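Local coordinates for protein citrate synthase (Sulfolobus solfataricus, PDB 1O7X) that is a citrate synthase, a largely helical enzyme whose assembly holds two copies of the chain, at residues I83-L96 and L130-P143. Sequence-based numbering, arbitrary orientation.
Sequences IYLMPKEADAIGLL and LVANVYRRKEGNKP
Y84 OH donates a hydrogen bond to N141 O, 2.6 Å away, and this ties the end of helix 77-85 to the loop that follows helix 116-138. The hydroxyl lies out of the carbonyl plane of N141, tilted by 31°. R137 CB sits over one face of the Y84 ring, a CH-pi contact of 3.7 Å to the centroid. P143 CD also packs against the phenol end, 3.8 Å from Y84 CZ.

Beyond CB, R137 runs past the tyrosine in the opposite direction. Bends at chi2 and chi3 carry its guanidinium to M86 and K88, at the start of the P87-A90 type I turn, its plane 79° from that of the ring. M86 O and Y84 O lie over one face of the guanidinium, but the angles are too poor for hydrogen bonds.

The helices themselves meet through apolar side chains. I83 enters a hole formed by L130, N133, V134 and R137, with I83 CD1 3.6 Å from L130 CD2. V134 is the knob in return, set among I83, A92, L95 and L96. Its two methyls divide the work: V134 CG1, anti to the backbone N (chi1 158°), meets L95 CD1 at 3.7 Å, while V134 CG2 meets L96 CD1 at 3.7 Å. The aliphatic chain of K138 extends this surface across L95 to the P87-A90 turn, where its CE ends against A90 O and K88 O, and Y328 receives its amine in a cation-pi contact.

At D91, the side chain caps helix 92-106 through I93 N. M86 and A90 pack on S105 of the second subunit. I83 and V134 thus interlock as knobs into holes, and V134 seats helix 116-138 in the groove between helix 77-85 and helix 92-106, within the largely helical body of the citrate synthase fold.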
ATOM      1  N   ILE A  83      -8.799   1.134 -16.226  1.00 32.13           N
ATOM      2  CA  ILE A  83      -9.984   1.021 -15.376  1.00 31.66           C
ATOM      3  C   ILE A  83     -11.057   0.316 -16.197  1.00 31.65           C
ATOM      4  O   ILE A  83     -11.758  -0.567 -15.711  1.00 32.03           O
ATOM      5  CB  ILE A  83     -10.498   2.362 -14.839  1.00 31.93           C
ATOM      6  CG1 ILE A  83      -9.639   2.839 -13.647  1.00 30.92           C
ATOM      7  CG2 ILE A  83     -11.966   2.321 -14.397  1.00 31.64           C
ATOM      8  CD1 ILE A  83      -9.948   4.286 -13.309  1.00 30.33           C
ATOM      9  N   TYR A  84     -11.150   0.665 -17.475  1.00 31.59           N
ATOM     10  CA  TYR A  84     -12.146  -0.002 -18.303  1.00 33.23           C
ATOM     11  C   TYR A  84     -11.700  -1.415 -18.678  1.00 34.04           C
ATOM     12  O   TYR A  84     -12.637  -2.161 -19.039  1.00 36.08           O
ATOM     13  CB  TYR A  84     -12.584   0.884 -19.465  1.00 33.72           C
ATOM     14  CG  TYR A  84     -13.691   1.856 -19.081  1.00 33.73           C
ATOM     15  CD1 TYR A  84     -13.429   2.971 -18.292  1.00 33.04           C
ATOM     16  CD2 TYR A  84     -14.995   1.636 -19.499  1.00 33.48           C
ATOM     17  CE1 TYR A  84     -14.435   3.845 -17.941  1.00 33.24           C
ATOM     18  CE2 TYR A  84     -16.022   2.499 -19.144  1.00 34.06           C
ATOM     19  CZ  TYR A  84     -15.733   3.608 -18.365  1.00 33.86           C
ATOM     20  OH  TYR A  84     -16.741   4.454 -18.000  1.00 32.45           O
ATOM     21  N   LEU A  85     -10.456  -1.856 -18.501  1.00 31.98           N
ATOM     22  CA  LEU A  85     -10.089  -3.230 -18.736  1.00 32.44           C
ATOM     23  C   LEU A  85     -10.472  -4.168 -17.590  1.00 33.20           C
ATOM     24  O   LEU A  85     -10.563  -5.386 -17.820  1.00 34.99           O
ATOM     25  CB  LEU A  85      -8.585  -3.433 -18.985  1.00 32.61           C
ATOM     26  CG  LEU A  85      -8.048  -3.018 -20.351  1.00 33.05           C
ATOM     27  CD1 LEU A  85      -6.530  -3.063 -20.335  1.00 33.62           C
ATOM     28  CD2 LEU A  85      -8.613  -3.847 -21.500  1.00 31.66           C
ATOM     29  N   MET A  86     -10.668  -3.685 -16.365  1.00 31.81           N
ATOM     30  CA  MET A  86     -11.072  -4.551 -15.258  1.00 30.31           C
ATOM     31  C   MET A  86     -12.562  -4.886 -15.285  1.00 30.41           C
ATOM     32  O   MET A  86     -13.414  -4.232 -15.913  1.00 31.33           O
ATOM     33  CB  MET A  86     -10.675  -3.839 -13.964  1.00 30.31           C
ATOM     34  CG  MET A  86      -9.236  -3.326 -13.969  1.00 30.33           C
ATOM     35  SD  MET A  86      -8.066  -4.698 -14.219  1.00 30.21           S
ATOM     36  CE  MET A  86      -8.387  -5.574 -12.715  1.00 28.42           C
ATOM     37  N   PRO A  87     -12.952  -5.971 -14.615  1.00 29.38           N
ATOM     38  CA  PRO A  87     -14.330  -6.393 -14.540  1.00 28.77           C
ATOM     39  C   PRO A  87     -15.218  -5.306 -13.967  1.00 29.95           C
ATOM     40  O   PRO A  87     -14.942  -4.810 -12.858  1.00 29.73           O
ATOM     41  CB  PRO A  87     -14.337  -7.571 -13.572  1.00 27.90           C
ATOM     42  CG  PRO A  87     -12.927  -7.973 -13.388  1.00 27.89           C
ATOM     43  CD  PRO A  87     -12.070  -6.803 -13.752  1.00 28.50           C
ATOM     44  N   LYS A  88     -16.380  -5.091 -14.588  1.00 29.99           N
ATOM     45  CA  LYS A  88     -17.317  -4.110 -14.042  1.00 31.10           C
ATOM     46  C   LYS A  88     -17.731  -4.472 -12.624  1.00 31.91           C
ATOM     47  O   LYS A  88     -17.995  -3.583 -11.815  1.00 32.10           O
ATOM     48  CB  LYS A  88     -18.513  -3.901 -14.943  1.00 31.17           C
ATOM     49  CG  LYS A  88     -19.837  -4.547 -14.576  1.00 29.96           C
ATOM     50  CD  LYS A  88     -20.919  -3.767 -15.313  1.00 29.08           C
ATOM     51  CE  LYS A  88     -22.292  -4.258 -14.916  1.00 29.61           C
ATOM     52  NZ  LYS A  88     -23.243  -3.906 -16.002  1.00 31.62           N
ATOM     53  N   GLU A  89     -17.743  -5.739 -12.263  1.00 32.70           N
ATOM     54  CA  GLU A  89     -18.084  -6.188 -10.934  1.00 34.65           C
ATOM     55  C   GLU A  89     -16.932  -6.071  -9.943  1.00 34.47           C
ATOM     56  O   GLU A  89     -17.084  -6.570  -8.820  1.00 33.75           O
ATOM     57  CB  GLU A  89     -18.610  -7.623 -10.975  1.00 36.44           C
ATOM     58  CG  GLU A  89     -19.005  -8.146 -12.348  1.00 39.67           C
ATOM     59  CD  GLU A  89     -17.795  -8.498 -13.199  1.00 40.95           C
ATOM     60  OE1 GLU A  89     -16.823  -9.023 -12.621  1.00 42.05           O
ATOM     61  OE2 GLU A  89     -17.781  -8.253 -14.424  1.00 42.09           O
ATOM     62  N   ALA A  90     -15.787  -5.479 -10.298  1.00 34.05           N
ATOM     63  CA  ALA A  90     -14.718  -5.349  -9.312  1.00 33.60           C
ATOM     64  C   ALA A  90     -15.177  -4.404  -8.185  1.00 32.71           C
ATOM     65  O   ALA A  90     -15.954  -3.487  -8.403  1.00 33.53           O
ATOM     66  CB  ALA A  90     -13.426  -4.783  -9.893  1.00 32.10           C
ATOM     67  N   ASP A  91     -14.635  -4.572  -6.991  1.00 31.47           N
ATOM     68  CA  ASP A  91     -14.905  -3.636  -5.920  1.00 31.41           C
ATOM     69  C   ASP A  91     -14.347  -2.287  -6.408  1.00 29.41           C
ATOM     70  O   ASP A  91     -13.380  -2.228  -7.173  1.00 28.67           O
ATOM     71  CB  ASP A  91     -14.315  -4.099  -4.612  1.00 34.78           C
ATOM     72  CG  ASP A  91     -14.369  -3.118  -3.463  1.00 37.78           C
ATOM     73  OD1 ASP A  91     -14.012  -1.919  -3.563  1.00 38.64           O
ATOM     74  OD2 ASP A  91     -14.793  -3.591  -2.378  1.00 40.22           O
ATOM     75  N   ALA A  92     -14.937  -1.208  -5.901  1.00 26.68           N
ATOM     76  CA  ALA A  92     -14.639   0.133  -6.353  1.00 24.60           C
ATOM     77  C   ALA A  92     -13.318   0.641  -5.805  1.00 23.50           C
ATOM     78  O   ALA A  92     -12.584   1.394  -6.497  1.00 23.64           O
ATOM     79  CB  ALA A  92     -15.811   1.057  -6.072  1.00 23.94           C
ATOM     80  N   ILE A  93     -12.998   0.186  -4.603  1.00 21.59           N
ATOM     81  CA  ILE A  93     -11.703   0.594  -4.020  1.00 21.91           C
ATOM     82  C   ILE A  93     -10.565  -0.043  -4.816  1.00 22.32           C
ATOM     83  O   ILE A  93      -9.529   0.578  -5.036  1.00 21.99           O
ATOM     84  CB  ILE A  93     -11.636   0.227  -2.532  1.00 20.48           C
ATOM     85  CG1 ILE A  93     -12.674   0.993  -1.728  1.00 19.85           C
ATOM     86  CG2 ILE A  93     -10.226   0.387  -1.979  1.00 19.99           C
ATOM     87  CD1 ILE A  93     -12.933   2.454  -2.033  1.00 18.50           C
ATOM     88  N   GLY A  94     -10.796  -1.265  -5.300  1.00 23.15           N
ATOM     89  CA  GLY A  94      -9.894  -2.062  -6.092  1.00 23.18           C
ATOM     90  C   GLY A  94      -9.580  -1.319  -7.385  1.00 24.26           C
ATOM     91  O   GLY A  94      -8.429  -1.158  -7.802  1.00 23.63           O
ATOM     92  N   LEU A  95     -10.666  -0.841  -8.001  1.00 25.26           N
ATOM     93  CA  LEU A  95     -10.518  -0.102  -9.261  1.00 25.82           C
ATOM     94  C   LEU A  95      -9.742   1.163  -8.955  1.00 27.26           C
ATOM     95  O   LEU A  95      -8.930   1.529  -9.783  1.00 29.42           O
ATOM     96  CB  LEU A  95     -11.836   0.221  -9.931  1.00 26.11           C
ATOM     97  CG  LEU A  95     -12.733  -0.860 -10.524  1.00 25.82           C
ATOM     98  CD1 LEU A  95     -14.048  -0.284 -11.034  1.00 24.71           C
ATOM     99  CD2 LEU A  95     -12.057  -1.587 -11.673  1.00 25.41           C
ATOM    100  N   LEU A  96      -9.959   1.828  -7.817  1.00 28.09           N
ATOM    101  CA  LEU A  96      -9.226   3.039  -7.483  1.00 27.20           C
ATOM    102  C   LEU A  96      -7.746   2.704  -7.381  1.00 27.00           C
ATOM    103  O   LEU A  96      -6.950   3.285  -8.119  1.00 26.72           O
ATOM    104  CB  LEU A  96      -9.770   3.641  -6.208  1.00 28.45           C
ATOM    105  CG  LEU A  96     -10.629   4.883  -6.126  1.00 28.18           C
ATOM    106  CD1 LEU A  96     -10.890   5.560  -7.461  1.00 27.51           C
ATOM    107  CD2 LEU A  96     -11.928   4.548  -5.393  1.00 27.43           C
ATOM    108  N   LEU A 130     -10.957   9.988 -11.236  1.00 27.19           N
ATOM    109  CA  LEU A 130     -10.900   8.565 -10.961  1.00 27.45           C
ATOM    110  C   LEU A 130     -12.243   8.101 -10.417  1.00 27.98           C
ATOM    111  O   LEU A 130     -12.967   7.299 -11.029  1.00 28.30           O
ATOM    112  CB  LEU A 130      -9.725   8.186 -10.060  1.00 27.99           C
ATOM    113  CG  LEU A 130      -8.331   8.102 -10.714  1.00 28.47           C
ATOM    114  CD1 LEU A 130      -7.262   7.576  -9.760  1.00 26.80           C
ATOM    115  CD2 LEU A 130      -8.338   7.222 -11.960  1.00 27.87           C
ATOM    116  N   VAL A 131     -12.636   8.665  -9.279  1.00 27.55           N
ATOM    117  CA  VAL A 131     -13.902   8.342  -8.638  1.00 26.45           C
ATOM    118  C   VAL A 131     -15.084   8.475  -9.574  1.00 27.86           C
ATOM    119  O   VAL A 131     -15.959   7.588  -9.692  1.00 29.01           O
ATOM    120  CB  VAL A 131     -14.055   9.246  -7.416  1.00 25.38           C
ATOM    121  CG1 VAL A 131     -15.291   8.895  -6.615  1.00 26.50           C
ATOM    122  CG2 VAL A 131     -12.810   9.089  -6.558  1.00 25.46           C
ATOM    123  N   ALA A 132     -15.130   9.575 -10.334  1.00 27.85           N
ATOM    124  CA  ALA A 132     -16.252   9.732 -11.266  1.00 27.79           C
ATOM    125  C   ALA A 132     -16.278   8.556 -12.225  1.00 27.64           C
ATOM    126  O   ALA A 132     -17.333   7.939 -12.384  1.00 26.51           O
ATOM    127  CB  ALA A 132     -16.145  11.080 -11.952  1.00 28.50           C
ATOM    128  N   ASN A 133     -15.117   8.221 -12.817  1.00 28.00           N
ATOM    129  CA  ASN A 133     -15.043   7.142 -13.806  1.00 26.95           C
ATOM    130  C   ASN A 133     -15.069   5.725 -13.307  1.00 25.90           C
ATOM    131  O   ASN A 133     -15.463   4.822 -14.050  1.00 24.57           O
ATOM    132  CB  ASN A 133     -13.857   7.411 -14.736  1.00 27.55           C
ATOM    133  CG  ASN A 133     -14.276   8.642 -15.545  1.00 28.74           C
ATOM    134  OD1 ASN A 133     -15.177   8.488 -16.369  1.00 29.18           O
ATOM    135  ND2 ASN A 133     -13.658   9.772 -15.256  1.00 28.43           N
ATOM    136  N   VAL A 134     -14.773   5.493 -12.035  1.00 26.14           N
ATOM    137  CA  VAL A 134     -14.917   4.133 -11.484  1.00 26.85           C
ATOM    138  C   VAL A 134     -16.430   3.890 -11.436  1.00 28.76           C
ATOM    139  O   VAL A 134     -16.895   2.789 -11.723  1.00 30.01           O
ATOM    140  CB  VAL A 134     -14.300   4.007 -10.095  1.00 26.12           C
ATOM    141  CG1 VAL A 134     -14.895   2.834  -9.321  1.00 26.96           C
ATOM    142  CG2 VAL A 134     -12.790   3.905 -10.187  1.00 25.11           C
ATOM    143  N   TYR A 135     -17.181   4.939 -11.066  1.00 28.75           N
ATOM    144  CA  TYR A 135     -18.619   4.867 -11.080  1.00 30.01           C
ATOM    145  C   TYR A 135     -19.179   4.610 -12.476  1.00 31.23           C
ATOM    146  O   TYR A 135     -19.990   3.691 -12.648  1.00 30.91           O
ATOM    147  CB  TYR A 135     -19.216   6.176 -10.556  1.00 30.66           C
ATOM    148  CG  TYR A 135     -20.715   6.254 -10.708  1.00 32.03           C
ATOM    149  CD1 TYR A 135     -21.518   5.221 -10.237  1.00 32.86           C
ATOM    150  CD2 TYR A 135     -21.338   7.322 -11.340  1.00 33.06           C
ATOM    151  CE1 TYR A 135     -22.893   5.267 -10.341  1.00 33.08           C
ATOM    152  CE2 TYR A 135     -22.719   7.370 -11.472  1.00 33.17           C
ATOM    153  CZ  TYR A 135     -23.490   6.356 -10.951  1.00 33.27           C
ATOM    154  OH  TYR A 135     -24.867   6.390 -11.028  1.00 33.91           O
ATOM    155  N   ARG A 136     -18.754   5.417 -13.469  1.00 31.77           N
ATOM    156  CA  ARG A 136     -19.289   5.204 -14.810  1.00 32.04           C
ATOM    157  C   ARG A 136     -19.050   3.791 -15.306  1.00 31.98           C
ATOM    158  O   ARG A 136     -19.938   3.184 -15.875  1.00 32.02           O
ATOM    159  CB  ARG A 136     -18.766   6.189 -15.834  1.00 32.41           C
ATOM    160  CG  ARG A 136     -18.787   7.625 -15.364  1.00 33.88           C
ATOM    161  CD  ARG A 136     -18.674   8.560 -16.566  1.00 35.27           C
ATOM    162  NE  ARG A 136     -19.886   9.338 -16.664  1.00 38.01           N
ATOM    163  CZ  ARG A 136     -20.917   9.228 -17.475  1.00 38.50           C
ATOM    164  NH1 ARG A 136     -20.949   8.288 -18.406  1.00 39.28           N
ATOM    165  NH2 ARG A 136     -21.923  10.080 -17.319  1.00 38.58           N
ATOM    166  N   ARG A 137     -17.884   3.231 -15.053  1.00 33.47           N
ATOM    167  CA  ARG A 137     -17.507   1.909 -15.527  1.00 33.56           C
ATOM    168  C   ARG A 137     -18.282   0.812 -14.840  1.00 33.31           C
ATOM    169  O   ARG A 137     -18.442  -0.265 -15.419  1.00 34.69           O
ATOM    170  CB  ARG A 137     -15.997   1.757 -15.353  1.00 34.37           C
ATOM    171  CG  ARG A 137     -15.519   0.462 -14.733  1.00 34.84           C
ATOM    172  CD  ARG A 137     -14.824  -0.407 -15.745  1.00 35.87           C
ATOM    173  NE  ARG A 137     -15.325  -1.779 -15.747  1.00 36.54           N
ATOM    174  CZ  ARG A 137     -15.828  -2.323 -16.847  1.00 36.58           C
ATOM    175  NH1 ARG A 137     -15.892  -1.631 -17.966  1.00 38.05           N
ATOM    176  NH2 ARG A 137     -16.285  -3.545 -16.913  1.00 37.21           N
ATOM    177  N   LYS A 138     -18.733   1.034 -13.614  1.00 32.86           N
ATOM    178  CA  LYS A 138     -19.468   0.021 -12.875  1.00 31.91           C
ATOM    179  C   LYS A 138     -20.948   0.039 -13.255  1.00 31.96           C
ATOM    180  O   LYS A 138     -21.694  -0.870 -12.890  1.00 33.33           O
ATOM    181  CB  LYS A 138     -19.291   0.170 -11.372  1.00 31.55           C
ATOM    182  CG  LYS A 138     -17.925   0.042 -10.749  1.00 30.80           C
ATOM    183  CD  LYS A 138     -17.971  -0.432  -9.292  1.00 28.82           C
ATOM    184  CE  LYS A 138     -18.256  -1.902  -9.270  1.00 27.91           C
ATOM    185  NZ  LYS A 138     -19.103  -2.418  -8.198  1.00 28.95           N
ATOM    186  N   GLU A 139     -21.410   1.092 -13.880  1.00 31.06           N
ATOM    187  CA  GLU A 139     -22.748   1.258 -14.383  1.00 32.24           C
ATOM    188  C   GLU A 139     -22.755   1.032 -15.906  1.00 33.73           C
ATOM    189  O   GLU A 139     -23.796   1.117 -16.575  1.00 34.12           O
ATOM    190  CB  GLU A 139     -23.288   2.664 -14.138  1.00 31.98           C
ATOM    191  CG  GLU A 139     -23.904   3.016 -12.822  1.00 30.88           C
ATOM    192  CD  GLU A 139     -24.824   1.983 -12.219  1.00 31.69           C
ATOM    193  OE1 GLU A 139     -25.879   1.716 -12.855  1.00 32.37           O
ATOM    194  OE2 GLU A 139     -24.497   1.444 -11.136  1.00 30.48           O
ATOM    195  N   GLY A 140     -21.563   0.797 -16.462  1.00 33.54           N
ATOM    196  CA  GLY A 140     -21.348   0.581 -17.870  1.00 33.65           C
ATOM    197  C   GLY A 140     -21.351   1.782 -18.801  1.00 33.68           C
ATOM    198  O   GLY A 140     -21.432   1.606 -20.028  1.00 33.99           O
ATOM    199  N   ASN A 141     -21.247   3.017 -18.335  1.00 33.77           N
ATOM    200  CA  ASN A 141     -21.286   4.159 -19.218  1.00 35.61           C
ATOM    201  C   ASN A 141     -19.928   4.494 -19.820  1.00 37.86           C
ATOM    202  O   ASN A 141     -18.935   3.997 -19.299  1.00 39.04           O
ATOM    203  CB  ASN A 141     -21.801   5.404 -18.505  1.00 34.80           C
ATOM    204  CG  ASN A 141     -22.981   5.333 -17.581  1.00 34.17           C
ATOM    205  OD1 ASN A 141     -24.039   4.790 -17.905  1.00 33.59           O
ATOM    206  ND2 ASN A 141     -22.808   5.904 -16.388  1.00 33.07           N
ATOM    207  N   LYS A 142     -19.871   5.331 -20.855  1.00 40.69           N
ATOM    208  CA  LYS A 142     -18.588   5.783 -21.379  1.00 43.07           C
ATOM    209  C   LYS A 142     -17.981   6.738 -20.336  1.00 42.63           C
ATOM    210  O   LYS A 142     -18.704   7.362 -19.562  1.00 41.97           O
ATOM    211  CB  LYS A 142     -18.703   6.584 -22.675  1.00 45.60           C
ATOM    212  CG  LYS A 142     -19.434   5.927 -23.827  1.00 48.49           C
ATOM    213  CD  LYS A 142     -18.657   4.764 -24.428  1.00 50.77           C
ATOM    214  CE  LYS A 142     -19.413   4.120 -25.584  1.00 53.09           C
ATOM    215  NZ  LYS A 142     -18.950   4.593 -26.935  1.00 54.45           N
ATOM    216  N   PRO A 143     -16.668   6.887 -20.369  1.00 42.50           N
ATOM    217  CA  PRO A 143     -15.959   7.729 -19.439  1.00 43.08           C
ATOM    218  C   PRO A 143     -16.221   9.211 -19.638  1.00 43.78           C
ATOM    219  O   PRO A 143     -16.360   9.649 -20.774  1.00 44.10           O
ATOM    220  CB  PRO A 143     -14.489   7.416 -19.670  1.00 42.96           C
ATOM    221  CG  PRO A 143     -14.412   6.776 -21.005  1.00 42.90           C
ATOM    222  CD  PRO A 143     -15.744   6.142 -21.251  1.00 42.99           C
TER